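Local coordinates for geranylgeranyl Pyrophosphate Synthetase (PDB 5JFQ), which builds geranylgeranyl diphosphate, with smaller amounts of farnesyl diphosphate, by adding isopentenyl diphosphate units to dimethylallyl diphosphate in a magnesium-dependent reaction, at residues 155-158 with 159-162; 163-166 with 167-171; 213-216 with 217-220. All coordinates share one frame; numbering follows the deposited sequence.

Contact 1 (155-158 with 159-162); sequences MSFE and ERDS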
# COMPACT_ATOMS: atom_id res chain seq x y z
N MET B 155 -1.04 -13.07 -13.31
CA MET B 155 -2.47 -13.24 -13.55
C MET B 155 -2.80 -13.04 -15.01
O MET B 155 -3.66 -13.74 -15.56
CB MET B 155 -3.26 -12.28 -12.68
CG MET B 155 -3.11 -12.55 -11.20
SD MET B 155 -4.29 -11.57 -10.27
CE MET B 155 -4.03 -9.96 -11.01
N SER B 156 -2.13 -12.09 -15.67
CA SER B 156 -2.28 -11.96 -17.12
C SER B 156 -1.91 -13.25 -17.84
O SER B 156 -2.51 -13.58 -18.87
CB SER B 156 -1.42 -10.82 -17.64
OG SER B 156 -0.06 -11.23 -17.75
N PHE B 157 -0.92 -13.99 -17.32
CA PHE B 157 -0.50 -15.25 -17.92
C PHE B 157 -1.66 -16.24 -17.99
O PHE B 157 -1.80 -16.96 -18.99
CB PHE B 157 0.66 -15.87 -17.13
CG PHE B 157 1.98 -15.14 -17.26
CD1 PHE B 157 2.18 -14.15 -18.22
CD2 PHE B 157 3.05 -15.47 -16.42
CE1 PHE B 157 3.41 -13.51 -18.33
CE2 PHE B 157 4.28 -14.83 -16.53
CZ PHE B 157 4.46 -13.85 -17.49
N GLU B 158 -2.48 -16.30 -16.94
CA GLU B 158 -3.54 -17.30 -16.85
C GLU B 158 -4.37 -17.34 -18.13
O GLU B 158 -4.61 -18.42 -18.69
CB GLU B 158 -4.45 -17.02 -15.64
CG GLU B 158 -5.74 -17.88 -15.60
CD GLU B 158 -6.60 -17.69 -14.34
OE1 GLU B 158 -7.41 -16.73 -14.29
OE2 GLU B 158 -6.50 -18.51 -13.41
N GLU B 159 -4.79 -16.19 -18.61
CA GLU B 159 -5.64 -16.14 -19.78
C GLU B 159 -4.86 -16.22 -21.10
O GLU B 159 -5.45 -16.52 -22.14
CB GLU B 159 -6.50 -14.88 -19.70
CG GLU B 159 -7.23 -14.50 -20.94
CD GLU B 159 -6.39 -13.66 -21.86
OE1 GLU B 159 -5.20 -13.44 -21.54
OE2 GLU B 159 -6.90 -13.22 -22.91
N ARG B 160 -3.56 -15.96 -21.08
CA ARG B 160 -2.77 -16.13 -22.29
C ARG B 160 -2.77 -17.59 -22.72
O ARG B 160 -2.90 -18.50 -21.89
CB ARG B 160 -1.34 -15.66 -22.08
CG ARG B 160 -1.23 -14.16 -21.86
CD ARG B 160 -0.78 -13.44 -23.11
NE ARG B 160 0.49 -13.97 -23.58
CZ ARG B 160 1.67 -13.66 -23.06
NH1 ARG B 160 1.77 -12.80 -22.04
NH2 ARG B 160 2.77 -14.21 -23.55
N ASP B 161 -2.63 -17.83 -24.02
CA ASP B 161 -2.57 -19.21 -24.49
C ASP B 161 -1.19 -19.80 -24.25
O ASP B 161 -1.07 -20.95 -23.81
CB ASP B 161 -2.93 -19.30 -25.98
CG ASP B 161 -4.23 -18.58 -26.31
OD1 ASP B 161 -4.19 -17.64 -27.14
OD2 ASP B 161 -5.28 -18.95 -25.76
N SER B 162 -0.14 -19.03 -24.50
CA SER B 162 1.21 -19.50 -24.24
C SER B 162 2.09 -18.33 -23.83
O SER B 162 2.02 -17.24 -24.41
CB SER B 162 1.80 -20.18 -25.46
OG SER B 162 1.81 -19.26 -26.54

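Contact 2 (163-166 with 167-171); sequences VGES and EYLEM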
# COMPACT_ATOMS: atom_id res chain seq x y z
N VAL B 163 2.93 -18.57 -22.84
CA VAL B 163 3.94 -17.61 -22.42
C VAL B 163 5.30 -18.28 -22.52
O VAL B 163 5.44 -19.48 -22.23
CB VAL B 163 3.65 -17.06 -21.00
CG1 VAL B 163 2.31 -16.35 -20.98
CG2 VAL B 163 3.65 -18.17 -19.96
N GLY B 164 6.28 -17.52 -22.99
CA GLY B 164 7.63 -18.03 -23.06
C GLY B 164 8.31 -18.09 -21.71
O GLY B 164 7.90 -17.43 -20.74
N GLU B 165 9.38 -18.89 -21.64
CA GLU B 165 10.17 -19.01 -20.42
C GLU B 165 10.65 -17.63 -19.95
O GLU B 165 10.60 -17.33 -18.75
CB GLU B 165 11.35 -19.96 -20.65
CG GLU B 165 12.24 -20.17 -19.43
CD GLU B 165 13.25 -21.30 -19.60
OE1 GLU B 165 14.45 -21.02 -19.85
OE2 GLU B 165 12.83 -22.47 -19.49
N SER B 166 11.09 -16.79 -20.89
CA SER B 166 11.60 -15.47 -20.54
C SER B 166 10.56 -14.65 -19.79
O SER B 166 10.76 -14.29 -18.62
CB SER B 166 12.07 -14.75 -21.80
OG SER B 166 13.02 -15.55 -22.50
N GLU B 167 9.43 -14.34 -20.45
CA GLU B 167 8.34 -13.62 -19.79
C GLU B 167 8.04 -14.23 -18.43
O GLU B 167 7.94 -13.53 -17.42
CB GLU B 167 7.07 -13.62 -20.63
CG GLU B 167 7.23 -13.53 -22.11
CD GLU B 167 5.91 -13.70 -22.81
OE1 GLU B 167 4.87 -13.51 -22.12
OE2 GLU B 167 5.89 -14.04 -24.01
N TYR B 168 7.88 -15.56 -18.40
CA TYR B 168 7.55 -16.22 -17.14
C TYR B 168 8.64 -15.98 -16.10
O TYR B 168 8.34 -15.78 -14.92
CB TYR B 168 7.37 -17.72 -17.36
CG TYR B 168 7.46 -18.53 -16.09
CD1 TYR B 168 8.69 -19.03 -15.64
CD2 TYR B 168 6.33 -18.80 -15.33
CE1 TYR B 168 8.78 -19.76 -14.47
CE2 TYR B 168 6.42 -19.53 -14.16
CZ TYR B 168 7.65 -20.00 -13.73
OH TYR B 168 7.75 -20.73 -12.57
N LEU B 169 9.91 -16.01 -16.52
CA LEU B 169 10.99 -15.88 -15.56
C LEU B 169 11.19 -14.43 -15.15
O LEU B 169 11.67 -14.17 -14.03
CB LEU B 169 12.28 -16.48 -16.11
CG LEU B 169 12.41 -18.00 -16.02
CD1 LEU B 169 13.73 -18.44 -16.59
CD2 LEU B 169 12.25 -18.50 -14.59
N GLU B 170 10.85 -13.48 -16.02
CA GLU B 170 10.82 -12.10 -15.57
C GLU B 170 9.70 -11.89 -14.56
O GLU B 170 9.86 -11.11 -13.61
CB GLU B 170 10.66 -11.15 -16.76
CG GLU B 170 10.82 -9.68 -16.38
CD GLU B 170 12.05 -9.43 -15.51
OE1 GLU B 170 13.10 -10.05 -15.77
OE2 GLU B 170 11.96 -8.61 -14.56
N MET B 171 8.59 -12.60 -14.72
CA MET B 171 7.50 -12.51 -13.76
C MET B 171 7.91 -13.06 -12.41
O MET B 171 7.61 -12.47 -11.38
CB MET B 171 6.26 -13.24 -14.28
CG MET B 171 5.09 -13.21 -13.32
SD MET B 171 5.17 -14.51 -12.08
CE MET B 171 5.10 -15.98 -13.12

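Contact 3 (213-216 with 217-220); sequences QIHD and DLLD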
# COMPACT_ATOMS: atom_id res chain seq x y z
N GLN B 213 11.13 -20.59 -6.18
CA GLN B 213 9.81 -20.68 -6.80
C GLN B 213 9.68 -21.95 -7.63
O GLN B 213 8.71 -22.71 -7.47
CB GLN B 213 9.55 -19.46 -7.67
CG GLN B 213 8.18 -19.48 -8.32
CD GLN B 213 7.06 -19.36 -7.30
OE1 GLN B 213 7.06 -18.44 -6.47
NE2 GLN B 213 6.11 -20.29 -7.34
N ILE B 214 10.63 -22.17 -8.54
CA ILE B 214 10.60 -23.37 -9.37
C ILE B 214 10.45 -24.60 -8.50
O ILE B 214 9.65 -25.50 -8.80
CB ILE B 214 11.87 -23.44 -10.23
CG1 ILE B 214 12.05 -22.12 -10.98
CG2 ILE B 214 11.78 -24.61 -11.19
CD1 ILE B 214 13.35 -22.00 -11.73
N HIS B 215 11.17 -24.66 -7.38
CA HIS B 215 11.03 -25.81 -6.51
C HIS B 215 9.65 -25.86 -5.87
O HIS B 215 9.14 -26.95 -5.60
CB HIS B 215 12.11 -25.81 -5.44
CG HIS B 215 12.25 -27.13 -4.74
ND1 HIS B 215 11.90 -27.31 -3.42
CD2 HIS B 215 12.68 -28.33 -5.19
CE1 HIS B 215 12.11 -28.57 -3.09
NE2 HIS B 215 12.58 -29.21 -4.14
N ASP B 216 9.03 -24.71 -5.62
CA ASP B 216 7.71 -24.72 -5.01
C ASP B 216 6.65 -25.20 -5.99
O ASP B 216 5.60 -25.71 -5.58
CB ASP B 216 7.36 -23.32 -4.47
CG ASP B 216 6.41 -23.36 -3.28
OD1 ASP B 216 6.64 -24.14 -2.32
OD2 ASP B 216 5.41 -22.62 -3.31
N ASP B 217 6.90 -25.04 -7.29
CA ASP B 217 6.02 -25.60 -8.30
C ASP B 217 6.27 -27.09 -8.49
O ASP B 217 5.34 -27.84 -8.84
CB ASP B 217 6.20 -24.85 -9.62
CG ASP B 217 6.02 -23.36 -9.47
OD1 ASP B 217 5.30 -22.95 -8.53
OD2 ASP B 217 6.61 -22.60 -10.28
N LEU B 218 7.51 -27.52 -8.27
CA LEU B 218 7.83 -28.94 -8.31
C LEU B 218 7.17 -29.69 -7.17
O LEU B 218 6.72 -30.82 -7.36
CB LEU B 218 9.34 -29.13 -8.27
CG LEU B 218 10.06 -28.69 -9.54
CD1 LEU B 218 11.58 -28.60 -9.31
CD2 LEU B 218 9.71 -29.66 -10.64
N LEU B 219 7.07 -29.07 -5.99
CA LEU B 219 6.50 -29.74 -4.82
C LEU B 219 5.03 -30.10 -5.00
O LEU B 219 4.50 -30.86 -4.18
CB LEU B 219 6.66 -28.86 -3.57
CG LEU B 219 8.03 -28.76 -2.88
CD1 LEU B 219 7.96 -27.85 -1.66
CD2 LEU B 219 8.58 -30.13 -2.49
N ASP B 220 4.36 -29.58 -6.03
CA ASP B 220 2.99 -29.95 -6.36
C ASP B 220 2.93 -31.21 -7.23
O ASP B 220 1.95 -31.97 -7.16
CB ASP B 220 2.30 -28.78 -7.05
CG ASP B 220 0.84 -29.02 -7.28
OD1 ASP B 220 0.46 -29.23 -8.46
OD2 ASP B 220 0.07 -29.01 -6.30

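Contact 1 (155-158 with 159-162)
Phe157 and Arg160 lie side by side where helix 130-159, one of the long helices of the all-alpha isoprenoid synthase fold, runs out into the loop toward helix 165-190. The two side chains run alongside each other, pointing the same way, yet their flat groups do not stack: the guanidinium plane stands 86° from that of the ring, and NH1 comes obliquely to Phe157 CD1 at 4.1 Å. What brings the arginine here is a folded chain. With CG anti to its own carbonyl carbon (chi1 -67°) and further bends at chi2 and chi3, its aliphatic part is laid across the carbonyls of Ser156 and Phe157, CG resting 3.3 Å from Ser156 O and 4.0 Å from Phe157 O.

Arg160 N reaches two backbone acceptors, Ser156 O and Phe157 O, but both bonds are weak, the second short at 2.9 Å and strongly bent. Phe157 itself is buried, its ring packed against Glu167 and Met171 of helix 165-190, while Ser156 OG turns back to Met153 O. On another side of the helix Met155 packs on Leu110 of the second subunit, and its side chain is about 5 Å from that of Asp88, a probable magnesium ligand. The guanidinium has its main partner in Glu167, a salt bridge made through NH2, and the same NH2 gives a weak hydrogen bond to Ser162 O at 3.2 Å.

Contact 2 (163-166 with 167-171)
The ring of Tyr168 meets Glu165 O at its edge, near the ring plane, with CD1 4.0 Å from that oxygen. Its CB sits closer in, 3.4 Å from Gly164 O, and CG anti to the backbone N (chi1 162°) leads the ring away from residues 163-166. The second flat group is the carboxylate of Glu167, which reaches back to the start of the helix: OE1 lies 3.9 Å from Val163 CB, and OE2 is 3.6 Å from Gly164 N. Gly164 occupies the N-cap, so this negative group sits at the helix end whose dipole probably favours it.

A leucine at Glu167 would remove the carboxylate and is likely to leave the guanidinium of Arg160, its salt-bridge partner through OE1, without its main counter-charge.

Backbone bonds then set the winding going. Tyr168 N gives a nearly straight bond of 3.0 Å to Gly164 O, and Leu169 N and Glu170 N follow with bonds to Glu165 O and Ser166 O. One turn apart, Glu165 and Leu169 run alongside each other, and CG of the extended glutamate touches Leu169 CD1 at 3.6 Å; farther out, its carboxylate has a long, weak ion pair to Arg286 and a weak hydrogen bond to Tyr282. Glu170 turns instead to Arg173 and Lys174.

This first part of helix 165-190 is wedged among three others. Val163 and Met171 pack on helix 130-159, Tyr168 and Glu165 on helix 242-249, and Leu169 on Ile210 of helix 195-221.

Contact 3 (213-216 with 217-220)
Asp217 N, Leu218 N and Leu219 N donate in succession to Gln213 O, Ile214 O and His215 O, each at 3.0 Å, the regular winding of an alpha-helix. On one flank the side chains of Gln213 and Asp217 repeat the same spacing: NE2 gives a hydrogen bond to OD1 at 3.0 Å. The acceptor lies close to the amide plane, whereas the amide nitrogen meets the oxygen on its syn side, 28° out of the carboxylate plane. Two torsions make the meeting possible, a bend at chi2 of the glutamine and, in Asp217, a CG placed beside the backbone N (chi1 -54°), which swings the carboxylate back over the preceding turn. Gln213 OE1 keeps a weak hydrogen bond to Thr176, so both ends of the amide are engaged.

Asp216, Asp217 and Asp220 form the second aspartate-rich DDxxD motif of the FPP/GGPP synthases, and Gln213, just ahead of it, probably binds dimethylallyl diphosphate. Farther round the helix the contacts are looser van der Waals ones. His215 and Leu219 cross, CE1 coming obliquely to CD2 at 3.9 Å, and Asp216 OD1 lies 4.0 Å from Leu219 CD1. Ile214 and Leu218 make an apolar pair and both pack on Ala283 of helix 280-298, their own methyls CG2 and CD1 being 4.4 Å apart. Asp220 instead turns its OD1 to Asp234 N, in the helix 233-236.

How the contacts relate
Contacts 1, 2 and 3 follow one another along the chain, at the end of helix 130-159, the start of helix 165-190 and near the end of helix 195-221, all within the polyprenyl synthetase fold. Contacts 1 and 2 are continuous in sequence: the first closes one helix, the second opens the next, their centres 11 Å apart. Contact 3 is about 16 Å from contact 2 between centres and touches it through Tyr168 OH and Asp217 OD2. Contacts 1 and 3 do not meet, with nearest atoms about 10 Å apart. Contact 2 links the turn between the first two helices to the second aspartate-rich motif, which in this family takes part in binding magnesium and the allylic diphosphate.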